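Odorant binding protein OBP69a (Ceratitis capitata, PDB 6HHE) probably binds small odorant molecules and carries them as a secreted, all-helical protein of the insect PBP/GOBP family. Local coordinates at residues Cys18-Thr22 / Cys46-Val51; Lys37-Asn41 / Phe101-Glu105. One frame throughout, in Å; residues are numbered along the deposited sequence.

Interaction 1 (Cys18-Thr22 / Cys46-Val51)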
ATOM      1  N   CYS A  18      -4.219  -8.765   8.015  1.00 26.45           N
ATOM      2  CA  CYS A  18      -4.891  -8.261   6.824  1.00 23.78           C
ATOM      3  C   CYS A  18      -5.166  -9.372   5.818  1.00 29.55           C
ATOM      4  O   CYS A  18      -6.206  -9.348   5.152  1.00 23.28           O
ATOM      5  CB  CYS A  18      -4.074  -7.142   6.191  1.00 25.96           C
ATOM      6  SG  CYS A  18      -4.146  -5.555   7.105  1.00 31.12           S
ATOM      7  N   ILE A  19      -4.283 -10.362   5.715  1.00 27.45           N
ATOM      8  CA  ILE A  19      -4.602 -11.543   4.914  1.00 27.33           C
ATOM      9  C   ILE A  19      -5.869 -12.212   5.416  1.00 29.13           C
ATOM     10  O   ILE A  19      -6.759 -12.554   4.629  1.00 26.21           O
ATOM     11  CB  ILE A  19      -3.416 -12.517   4.896  1.00 29.19           C
ATOM     12  CG1 ILE A  19      -2.306 -11.919   4.056  1.00 30.17           C
ATOM     13  CG2 ILE A  19      -3.873 -13.871   4.368  1.00 31.44           C
ATOM     14  CD1 ILE A  19      -1.001 -12.677   4.149  1.00 31.75           C
ATOM     15  N   LYS A  20      -5.989 -12.405   6.737  1.00 23.22           N
ATOM     16  CA  LYS A  20      -7.119 -13.161   7.238  1.00 22.67           C
ATOM     17  C   LYS A  20      -8.410 -12.374   7.064  1.00 30.33           C
ATOM     18  O   LYS A  20      -9.451 -12.945   6.736  1.00 30.37           O
ATOM     19  CB  LYS A  20      -6.913 -13.526   8.710  1.00 26.79           C
ATOM     20  CG  LYS A  20      -5.850 -14.572   8.933  1.00 30.56           C
ATOM     21  CD  LYS A  20      -5.784 -14.903  10.426  1.00 32.49           C
ATOM     22  CE  LYS A  20      -5.108 -16.242  10.668  1.00 44.33           C
ATOM     23  NZ  LYS A  20      -3.747 -16.226  10.102  1.00 41.57           N
ATOM     24  N   GLU A  21      -8.313 -11.049   7.240  0.58 23.02           N
ATOM     25  CA  GLU A  21      -9.454 -10.152   7.198  0.58 25.38           C
ATOM     26  C   GLU A  21      -9.997  -9.982   5.783  0.58 20.70           C
ATOM     27  O   GLU A  21     -11.211  -9.816   5.608  0.58 23.68           O
ATOM     28  CB  GLU A  21      -9.025  -8.808   7.811  0.58 29.50           C
ATOM     29  CG  GLU A  21     -10.085  -7.738   7.913  0.58 33.69           C
ATOM     30  CD  GLU A  21      -9.565  -6.435   8.536  0.58 32.53           C
ATOM     31  OE1 GLU A  21      -8.676  -6.463   9.421  0.58 29.95           O
ATOM     32  OE2 GLU A  21     -10.104  -5.379   8.150  0.58 40.83           O
ATOM     33  N   THR A  22      -9.134 -10.034   4.740  1.00 21.75           N
ATOM     34  CA  THR A  22      -9.518  -9.764   3.367  1.00 22.95           C
ATOM     35  C   THR A  22      -9.644 -11.003   2.489  1.00 26.70           C
ATOM     36  O   THR A  22     -10.224 -10.912   1.393  1.00 23.15           O
ATOM     37  CB  THR A  22      -8.524  -8.825   2.672  1.00 21.59           C
ATOM     38  OG1 THR A  22      -7.242  -9.451   2.606  1.00 23.13           O
ATOM     39  CG2 THR A  22      -8.451  -7.512   3.410  1.00 24.88           C
ATOM     40  N   CYS A  46      -8.409  -4.686  -1.296  1.00 20.13           N
ATOM     41  CA  CYS A  46      -8.791  -4.523   0.097  1.00 21.07           C
ATOM     42  C   CYS A  46      -7.662  -4.867   1.049  1.00 19.82           C
ATOM     43  O   CYS A  46      -7.594  -4.254   2.117  1.00 20.21           O
ATOM     44  CB  CYS A  46     -10.009  -5.346   0.410  1.00 20.39           C
ATOM     45  SG  CYS A  46     -11.507  -4.690  -0.375  1.00 24.96           S
ATOM     46  N   PHE A  47      -6.796  -5.816   0.700  1.00 19.74           N
ATOM     47  CA  PHE A  47      -5.578  -6.019   1.486  1.00 19.58           C
ATOM     48  C   PHE A  47      -4.767  -4.742   1.560  1.00 22.24           C
ATOM     49  O   PHE A  47      -4.255  -4.382   2.621  1.00 20.71           O
ATOM     50  CB  PHE A  47      -4.749  -7.150   0.877  1.00 19.86           C
ATOM     51  CG  PHE A  47      -3.417  -7.313   1.513  1.00 22.15           C
ATOM     52  CD1 PHE A  47      -3.305  -8.024   2.698  1.00 21.33           C
ATOM     53  CD2 PHE A  47      -2.286  -6.759   0.932  1.00 24.15           C
ATOM     54  CE1 PHE A  47      -2.042  -8.129   3.307  1.00 22.71           C
ATOM     55  CE2 PHE A  47      -1.016  -6.843   1.541  1.00 22.67           C
ATOM     56  CZ  PHE A  47      -0.916  -7.557   2.733  1.00 25.90           C
ATOM     57  N   ILE A  48      -4.548  -4.087   0.413  1.00 18.58           N
ATOM     58  CA  ILE A  48      -3.755  -2.864   0.399  1.00 20.22           C
ATOM     59  C   ILE A  48      -4.425  -1.800   1.254  1.00 23.82           C
ATOM     60  O   ILE A  48      -3.767  -1.159   2.088  1.00 23.23           O
ATOM     61  CB  ILE A  48      -3.545  -2.388  -1.056  1.00 19.38           C
ATOM     62  CG1 ILE A  48      -2.779  -3.445  -1.826  1.00 22.19           C
ATOM     63  CG2 ILE A  48      -2.792  -1.072  -1.043  1.00 25.30           C
ATOM     64  CD1 ILE A  48      -2.630  -3.141  -3.277  1.00 24.07           C
ATOM     65  N   HIS A  49      -5.753  -1.666   1.151  1.00 20.51           N
ATOM     66  CA  HIS A  49      -6.446  -0.737   2.034  1.00 21.79           C
ATOM     67  C   HIS A  49      -6.241  -1.096   3.501  1.00 24.43           C
ATOM     68  O   HIS A  49      -6.000  -0.210   4.324  1.00 24.27           O
ATOM     69  CB  HIS A  49      -7.934  -0.705   1.705  1.00 22.76           C
ATOM     70  CG  HIS A  49      -8.712   0.167   2.618  1.00 24.27           C
ATOM     71  ND1 HIS A  49      -9.279  -0.304   3.784  1.00 24.32           N
ATOM     72  CD2 HIS A  49      -8.957   1.495   2.579  1.00 29.40           C
ATOM     73  CE1 HIS A  49      -9.855   0.704   4.420  1.00 30.61           C
ATOM     74  NE2 HIS A  49      -9.697   1.800   3.700  1.00 30.01           N
ATOM     75  N   CYS A  50      -6.309  -2.386   3.824  1.00 21.59           N
ATOM     76  CA  CYS A  50      -6.153  -2.873   5.203  1.00 22.95           C
ATOM     77  C   CYS A  50      -4.808  -2.458   5.761  1.00 25.28           C
ATOM     78  O   CYS A  50      -4.726  -1.989   6.911  1.00 25.97           O
ATOM     79  CB  CYS A  50      -6.309  -4.398   5.179  1.00 19.66           C
ATOM     80  SG  CYS A  50      -6.249  -5.174   6.892  1.00 30.20           S
ATOM     81  N   VAL A  51      -3.752  -2.632   4.970  1.00 23.42           N
ATOM     82  CA  VAL A  51      -2.409  -2.278   5.414  1.00 25.92           C
ATOM     83  C   VAL A  51      -2.318  -0.782   5.656  1.00 28.35           C
ATOM     84  O   VAL A  51      -1.862  -0.350   6.723  1.00 27.86           O
ATOM     85  CB  VAL A  51      -1.368  -2.762   4.407  1.00 24.80           C
ATOM     86  CG1 VAL A  51       0.039  -2.199   4.734  1.00 28.72           C
ATOM     87  CG2 VAL A  51      -1.355  -4.300   4.342  1.00 30.08           C
TER
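Cys18 and Cys50 are joined sulfur to sulfur, SG to SG at 2.1 Å, in a disulfide with a chi3 of -83°, close to the 90° at which such a bond is relaxed. Short cysteine side chains let the two helices come near: the CA atoms of Cys18 and Cys50 are 5.8 Å apart, while the local axes cross at 133°. Beside the bridge, Phe47 is the large bump. Its CG lies anti to the backbone N (chi1 173°), which swings the ring across to the surface of helix 10-22. There CE1 meets Cys18 CB at 3.7 Å and Ile19 CG1 at 3.9 Å, with the Ile19 chain running alongside the ring; together with Thr22 OG1, which sits at the ring edge near its plane, these residues form the groove that takes it. The pairing is the first-to-third cysteine link of the classical six-cysteine odorant-binding fold, and the neighbouring Cys46 carries on to Cys97 on helix 96-110. One turn farther along helix 10-22, Thr22 supplies a smaller knob. Its methyl CG2 packs on the partner backbone, 3.6 Å from both Cys46 O and Phe47 N. Its OG1 turns back to donate to Cys18 O at 2.8 Å. That carbonyl also accepts from Thr22 N, so two donors from one residue grip it from opposite faces of its plane. At the exposed margin, Glu21 extends past the disulfide, its carboxylate paired with Lys54 in a salt bridge.

Interaction 2 (Lys37-Asn41 / Phe101-Glu105); sequences KMPNN and FLTTE
A Met-aromatic contact between Met38 and Phe101 fastens the loop that follows helix 26-35 to the side of helix 96-110. The two side chains come from opposite directions, and the thioether lies obliquely to the ring, with Met38 SD 4.9 Å from the centroid of Phe101. The methyl does the closer touching: bent inward at chi3 (-70°), Met38 CE rests over one face, 3.9 Å from that centroid, in a CH-pi contact displaced toward the rim. The same methyl also reaches Glu105 CG at 3.6 Å and, a little farther off, the Thr104 methyl, so it settles among three side chains of the helix. Methionine suits this role, since an unbranched, flexible chain can bend at its end to lay the methyl over the ring. Within the all-helical odorant-binding fold, this loop leads directly into helix 42-55, whose Ile48 packs against Met38 and whose Lys45 makes a cation-pi contact with Phe101. Backbone oxygens come close to the ring as well: Met38 O lies at its edge, in plane, and Pro39 O approaches CE1 of Phe101 to 3.6 Å. An inverse gamma turn centred on Asn40, with a weak bond from Asn41 N to Pro39 O, bends the chain here. With an alanine in place of Phe101, the Met38 methyl would probably lose the face it rests on and Lys45 its aromatic partner, with a gap opened between loop and helix. Toward solvent the Asn40 amide crosses Phe101 with its plane 64° from that of the ring, Asn40 ND2 standing 3.5 Å from Phe101 CE2.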
ATOM      1  N   LYS A  37       2.551  -6.193 -12.637  1.00 24.78           N
ATOM      2  CA  LYS A  37       1.259  -5.529 -12.801  1.00 25.91           C
ATOM      3  C   LYS A  37       0.383  -6.084 -11.686  1.00 26.20           C
ATOM      4  O   LYS A  37       0.125  -7.288 -11.651  1.00 27.49           O
ATOM      5  CB  LYS A  37       0.658  -5.791 -14.175  1.00 26.62           C
ATOM      6  CG  LYS A  37      -0.712  -5.187 -14.410  1.00 26.89           C
ATOM      7  CD  LYS A  37      -1.111  -5.455 -15.862  1.00 27.38           C
ATOM      8  CE  LYS A  37      -2.308  -4.656 -16.301  1.00 41.70           C
ATOM      9  NZ  LYS A  37      -3.447  -4.956 -15.484  1.00 40.69           N
ATOM     10  N   MET A  38      -0.022  -5.237 -10.744  1.00 22.58           N
ATOM     11  CA  MET A  38      -0.966  -5.749  -9.711  1.00 21.92           C
ATOM     12  C   MET A  38      -2.270  -6.192 -10.358  1.00 21.46           C
ATOM     13  O   MET A  38      -2.889  -5.415 -11.113  1.00 22.55           O
ATOM     14  CB  MET A  38      -1.363  -4.731  -8.656  1.00 23.65           C
ATOM     15  CG  MET A  38      -0.210  -4.152  -7.885  1.00 27.38           C
ATOM     16  SD  MET A  38      -0.832  -3.295  -6.435  1.00 30.55           S
ATOM     17  CE  MET A  38      -1.622  -1.902  -7.140  1.00 29.25           C
ATOM     18  N   PRO A  39      -2.727  -7.403 -10.100  1.00 18.37           N
ATOM     19  CA  PRO A  39      -3.993  -7.825 -10.696  1.00 19.18           C
ATOM     20  C   PRO A  39      -5.161  -7.080 -10.060  1.00 20.73           C
ATOM     21  O   PRO A  39      -5.175  -6.765  -8.849  1.00 19.96           O
ATOM     22  CB  PRO A  39      -4.019  -9.332 -10.421  1.00 24.10           C
ATOM     23  CG  PRO A  39      -3.216  -9.487  -9.150  1.00 21.16           C
ATOM     24  CD  PRO A  39      -2.084  -8.487  -9.338  1.00 19.55           C
ATOM     25  N   ASN A  40      -6.171  -6.784 -10.889  1.00 20.59           N
ATOM     26  CA  ASN A  40      -7.345  -6.028 -10.451  1.00 20.94           C
ATOM     27  C   ASN A  40      -8.347  -6.926  -9.737  1.00 20.36           C
ATOM     28  O   ASN A  40      -9.453  -7.174 -10.211  1.00 26.58           O
ATOM     29  CB  ASN A  40      -8.005  -5.368 -11.654  1.00 23.27           C
ATOM     30  CG  ASN A  40      -7.411  -4.023 -11.947  1.00 38.14           C
ATOM     31  OD1 ASN A  40      -6.374  -3.929 -12.583  1.00 39.74           O
ATOM     32  ND2 ASN A  40      -8.060  -2.969 -11.465  1.00 46.90           N
ATOM     33  N   ASN A  41      -7.911  -7.515  -8.637  1.00 19.05           N
ATOM     34  CA  ASN A  41      -8.761  -8.405  -7.867  1.00 20.44           C
ATOM     35  C   ASN A  41      -9.132  -7.661  -6.604  1.00 17.15           C
ATOM     36  O   ASN A  41      -8.257  -7.045  -5.924  1.00 18.17           O
ATOM     37  CB  ASN A  41      -8.048  -9.724  -7.554  1.00 22.52           C
ATOM     38  CG  ASN A  41      -7.837 -10.596  -8.792  1.00 25.34           C
ATOM     39  OD1 ASN A  41      -6.800 -10.535  -9.472  1.00 28.95           O
ATOM     40  ND2 ASN A  41      -8.821 -11.438  -9.068  1.00 28.40           N
ATOM     41  N   PHE A 101      -5.908   1.060  -3.986  1.00 22.99           N
ATOM     42  CA  PHE A 101      -5.311   0.414  -5.153  1.00 20.25           C
ATOM     43  C   PHE A 101      -4.790   1.433  -6.135  1.00 18.77           C
ATOM     44  O   PHE A 101      -3.632   1.330  -6.581  1.00 19.67           O
ATOM     45  CB  PHE A 101      -6.350  -0.472  -5.832  1.00 20.26           C
ATOM     46  CG  PHE A 101      -5.812  -1.342  -6.943  1.00 22.90           C
ATOM     47  CD1 PHE A 101      -5.168  -2.531  -6.647  1.00 22.18           C
ATOM     48  CD2 PHE A 101      -6.023  -0.997  -8.257  1.00 29.40           C
ATOM     49  CE1 PHE A 101      -4.749  -3.400  -7.690  1.00 24.88           C
ATOM     50  CE2 PHE A 101      -5.571  -1.824  -9.291  1.00 26.95           C
ATOM     51  CZ  PHE A 101      -4.930  -2.999  -8.996  1.00 25.57           C
ATOM     52  N   LEU A 102      -5.630   2.411  -6.498  1.00 21.61           N
ATOM     53  CA  LEU A 102      -5.210   3.442  -7.458  1.00 21.30           C
ATOM     54  C   LEU A 102      -4.031   4.247  -6.924  1.00 21.44           C
ATOM     55  O   LEU A 102      -3.109   4.586  -7.687  1.00 22.37           O
ATOM     56  CB  LEU A 102      -6.390   4.362  -7.763  1.00 24.56           C
ATOM     57  CG  LEU A 102      -7.540   3.686  -8.503  1.00 25.34           C
ATOM     58  CD1 LEU A 102      -8.724   4.647  -8.462  1.00 30.06           C
ATOM     59  CD2 LEU A 102      -7.130   3.330  -9.918  1.00 25.87           C
ATOM     60  N   THR A 103      -4.054   4.584  -5.622  1.00 19.59           N
ATOM     61  CA  THR A 103      -2.951   5.344  -5.052  1.00 19.75           C
ATOM     62  C   THR A 103      -1.683   4.510  -5.080  1.00 19.94           C
ATOM     63  O   THR A 103      -0.610   5.018  -5.436  1.00 19.79           O
ATOM     64  CB  THR A 103      -3.301   5.804  -3.633  1.00 20.50           C
ATOM     65  OG1 THR A 103      -4.514   6.591  -3.706  1.00 22.94           O
ATOM     66  CG2 THR A 103      -2.200   6.678  -3.049  1.00 21.98           C
ATOM     67  N   THR A 104      -1.794   3.199  -4.802  1.00 19.29           N
ATOM     68  CA  THR A 104      -0.607   2.346  -4.801  1.00 18.08           C
ATOM     69  C   THR A 104      -0.084   2.125  -6.218  1.00 19.65           C
ATOM     70  O   THR A 104       1.146   2.042  -6.396  1.00 20.27           O
ATOM     71  CB  THR A 104      -0.916   1.020  -4.100  1.00 19.50           C
ATOM     72  OG1 THR A 104      -1.209   1.290  -2.732  1.00 20.98           O
ATOM     73  CG2 THR A 104       0.279   0.094  -4.162  1.00 20.44           C
ATOM     74  N   GLU A 105      -0.984   2.102  -7.209  1.00 21.29           N
ATOM     75  CA  GLU A 105      -0.526   2.058  -8.595  1.00 21.61           C
ATOM     76  C   GLU A 105       0.332   3.266  -8.894  1.00 21.32           C
ATOM     77  O   GLU A 105       1.379   3.148  -9.570  1.00 21.68           O
ATOM     78  CB  GLU A 105      -1.706   2.005  -9.561  1.00 22.26           C
ATOM     79  CG  GLU A 105      -2.289   0.631  -9.657  1.00 34.45           C
ATOM     80  CD  GLU A 105      -3.370   0.544 -10.700  1.00 59.65           C
ATOM     81  OE1 GLU A 105      -4.278   1.406 -10.691  1.00 64.59           O
ATOM     82  OE2 GLU A 105      -3.292  -0.374 -11.539  1.00 63.97           O
TER

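In the fold
Both contacts are partly buried, and helix 42-55 brings them together: interaction 1 pins it to helix 10-22, whereas interaction 2 anchors the loop leading into it on helix 96-110. Their centres lie about 13 Å apart. They meet through Ile48, which points away from helix 10-22; its CD1 packs 3.6 Å from Met38 SD, and its CG2 lies against Thr104. The chemistry differs. Interaction 1 is covalent at its buried heart, with an aromatic side chain packed beside the disulfide. Helix 42-55 is thus bonded covalently to helix 10-22 as well as to helix 96-110, while the loop contact of interaction 2 relies on methionine and ring packing alone. Each grades outward to polar residues, Glu21 in one and Asn40 in the other.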